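Protein PES4 (Saccharomyces cerevisiae, PDB 6EXX) probably binds RNA, including poly(A), poly(U) and mRNA 3'-untranslated regions, this chain being its fourth RNA recognition motif. Local coordinates at residues A[3-8]-A[49-54]. Numbering follows the deposited sequence. Where two conformers were deposited one is given.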
loop_
_atom_site.group_PDB
_atom_site.type_symbol
_atom_site.label_atom_id
_atom_site.label_comp_id
_atom_site.label_asym_id
_atom_site.label_seq_id
_atom_site.Cartn_x
_atom_site.Cartn_y
_atom_site.Cartn_z
ATOM N N SER A 3 -6.737 -7.491 -8.407
ATOM C CA SER A 3 -6.292 -6.127 -8.592
ATOM C C SER A 3 -5.130 -5.906 -7.652
ATOM O O SER A 3 -5.257 -6.117 -6.449
ATOM C CB SER A 3 -7.428 -5.164 -8.267
ATOM O OG SER A 3 -7.077 -3.834 -8.588
ATOM N N THR A 4 -3.996 -5.496 -8.204
ATOM C CA THR A 4 -2.805 -5.267 -7.404
ATOM C C THR A 4 -2.441 -3.801 -7.406
ATOM O O THR A 4 -2.339 -3.174 -8.454
ATOM C CB THR A 4 -1.637 -6.103 -7.916
ATOM O OG1 THR A 4 -2.030 -7.473 -7.918
ATOM C CG2 THR A 4 -0.425 -5.947 -7.025
ATOM N N LEU A 5 -2.241 -3.274 -6.205
ATOM C CA LEU A 5 -1.828 -1.903 -5.995
ATOM C C LEU A 5 -0.357 -1.917 -5.636
ATOM O O LEU A 5 0.023 -2.419 -4.583
ATOM C CB LEU A 5 -2.623 -1.320 -4.835
ATOM C CG LEU A 5 -2.302 0.112 -4.427
ATOM C CD1 LEU A 5 -2.474 1.046 -5.604
ATOM C CD2 LEU A 5 -3.178 0.540 -3.263
ATOM N N PHE A 6 0.480 -1.363 -6.504
ATOM C CA PHE A 6 1.900 -1.215 -6.221
ATOM C C PHE A 6 2.139 0.091 -5.481
ATOM O O PHE A 6 1.511 1.117 -5.763
ATOM C CB PHE A 6 2.724 -1.298 -7.507
ATOM C CG PHE A 6 2.827 -2.694 -8.040
ATOM C CD1 PHE A 6 1.827 -3.223 -8.833
ATOM C CD2 PHE A 6 3.904 -3.493 -7.712
ATOM C CE1 PHE A 6 1.917 -4.520 -9.317
ATOM C CE2 PHE A 6 3.998 -4.789 -8.189
ATOM C CZ PHE A 6 2.998 -5.296 -8.987
ATOM N N LEU A 7 3.027 0.008 -4.500
ATOM C CA LEU A 7 3.295 1.087 -3.569
ATOM C C LEU A 7 4.785 1.367 -3.520
ATOM O O LEU A 7 5.594 0.438 -3.515
ATOM C CB LEU A 7 2.840 0.687 -2.164
ATOM C CG LEU A 7 1.355 0.397 -1.995
ATOM C CD1 LEU A 7 1.071 -0.098 -0.595
ATOM C CD2 LEU A 7 0.512 1.620 -2.324
ATOM N N GLU A 8 5.154 2.642 -3.449
ATOM C CA GLU A 8 6.534 3.014 -3.216
ATOM C C GLU A 8 6.585 4.346 -2.472
ATOM O O GLU A 8 5.562 4.964 -2.192
ATOM C CB GLU A 8 7.306 3.065 -4.536
ATOM C CG GLU A 8 6.882 4.187 -5.438
ATOM C CD GLU A 8 7.707 4.277 -6.700
ATOM O OE1 GLU A 8 8.065 3.224 -7.267
ATOM O OE2 GLU A 8 8.000 5.408 -7.121
ATOM N N ILE A 49 -0.014 -4.479 -2.555
ATOM C CA ILE A 49 -1.122 -5.191 -1.951
ATOM C C ILE A 49 -1.917 -5.806 -3.090
ATOM O O ILE A 49 -2.343 -5.104 -4.016
ATOM C CB ILE A 49 -2.043 -4.291 -1.101
ATOM C CG1 ILE A 49 -1.234 -3.511 -0.054
ATOM C CG2 ILE A 49 -3.119 -5.153 -0.460
ATOM C CD1 ILE A 49 -2.054 -2.443 0.661
ATOM N N LYS A 50 -2.112 -7.119 -3.018
ATOM C CA LYS A 50 -2.877 -7.846 -4.020
ATOM C C LYS A 50 -4.264 -8.071 -3.457
ATOM O O LYS A 50 -4.416 -8.739 -2.436
ATOM C CB LYS A 50 -2.233 -9.189 -4.351
ATOM C CG LYS A 50 -2.930 -9.913 -5.498
ATOM C CD LYS A 50 -2.557 -11.385 -5.618
ATOM C CE LYS A 50 -1.080 -11.615 -5.766
ATOM N NZ LYS A 50 -0.823 -13.073 -5.904
ATOM N N PHE A 51 -5.258 -7.500 -4.127
ATOM C CA PHE A 51 -6.650 -7.582 -3.702
ATOM C C PHE A 51 -7.438 -8.593 -4.528
ATOM O O PHE A 51 -7.082 -8.914 -5.664
ATOM C CB PHE A 51 -7.323 -6.216 -3.831
ATOM C CG PHE A 51 -6.725 -5.160 -2.951
ATOM C CD1 PHE A 51 -7.136 -5.030 -1.633
ATOM C CD2 PHE A 51 -5.769 -4.288 -3.439
ATOM C CE1 PHE A 51 -6.608 -4.049 -0.830
ATOM C CE2 PHE A 51 -5.240 -3.311 -2.629
ATOM C CZ PHE A 51 -5.655 -3.197 -1.327
ATOM N N ARG A 52 -8.530 -9.076 -3.947
ATOM C CA ARG A 52 -9.401 -10.031 -4.611
ATOM C C ARG A 52 -10.169 -9.435 -5.782
ATOM O O ARG A 52 -10.563 -10.163 -6.688
ATOM C CB ARG A 52 -10.389 -10.605 -3.600
ATOM C CG ARG A 52 -9.732 -11.326 -2.456
ATOM C CD ARG A 52 -10.696 -11.528 -1.297
ATOM N NE ARG A 52 -10.043 -12.192 -0.172
ATOM C CZ ARG A 52 -9.928 -13.507 -0.036
ATOM N NH1 ARG A 52 -10.426 -14.327 -0.952
ATOM N NH2 ARG A 52 -9.313 -14.004 1.024
ATOM N N ASN A 53 -10.397 -8.128 -5.752
ATOM C CA ASN A 53 -11.167 -7.473 -6.795
ATOM C C ASN A 53 -10.878 -5.979 -6.787
ATOM O O ASN A 53 -10.221 -5.455 -5.878
ATOM C CB ASN A 53 -12.667 -7.750 -6.633
ATOM C CG ASN A 53 -13.166 -7.445 -5.245
ATOM O OD1 ASN A 53 -13.031 -6.322 -4.758
ATOM N ND2 ASN A 53 -13.744 -8.448 -4.591
ATOM N N PHE A 54 -11.368 -5.294 -7.808
ATOM C CA PHE A 54 -11.088 -3.881 -7.983
ATOM C C PHE A 54 -11.827 -3.044 -6.947
ATOM O O PHE A 54 -11.363 -1.981 -6.570
ATOM C CB PHE A 54 -11.472 -3.448 -9.399
ATOM C CG PHE A 54 -10.975 -2.085 -9.765
ATOM C CD1 PHE A 54 -9.614 -1.818 -9.831
ATOM C CD2 PHE A 54 -11.866 -1.063 -10.038
ATOM C CE1 PHE A 54 -9.154 -0.560 -10.168
ATOM C CE2 PHE A 54 -11.413 0.198 -10.389
ATOM C CZ PHE A 54 -10.055 0.452 -10.449
#
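Ser3 begins the pairing of two central strands of the RNA recognition motif: its N donates to Phe51 O at 3.1 Å, and its O accepts a shorter bond from Phe51 N (2.7 Å). Phe51 N approaches that carbonyl with a 22° tilt from its plane, whereas Ser3 N stands well above the plane of the Phe51 carbonyl. In one of its two conformers, with the hydroxyl anti to the backbone N (chi1 -173°), Ser3 OG lies 3.5 Å from Phe54 CD1, at the ring's edge; a small side chain suits this place by the start of helix 54-64, where Asn53, at the N-cap, accepts a hydrogen bond from Asp56 N through OD1. Thr4, beta-branched as suits a strand, makes a non-hydrogen-bonded pair with Lys50. Its CA makes a bent CA-H...O contact with Ile49 O (3.4 Å), and OG1 meets CG of Lys50, whose aliphatic stem lies along the sheet while its ammonium end leads away. Leu5 restores the bonding: Leu5 N to Ile49 O and Ile49 N to Leu5 O are both 2.9 Å. Leu5 CB touches the edge of the Phe51 ring at Phe51 CE2 (4.0 Å), and CG2 of Ile49 lies over one face of that ring, toward its rim. Phe61 of helix 54-64 packs on Leu5, Ala57 and Ile60 on Phe51, and the loop residue Pro30 on Ile49. Leu7 extends this apolar surface, Leu7 CD1 reaching Ile49 CD1 at 4.1 Å. Four backbone bonds thus hold the antiparallel strands in register, while their chemistry separates two faces: a mainly apolar one, with Ser3 at its end, packed against helix 54-64, and one bearing Thr4 and Lys50, the side on which RNA recognition motifs commonly receive RNA.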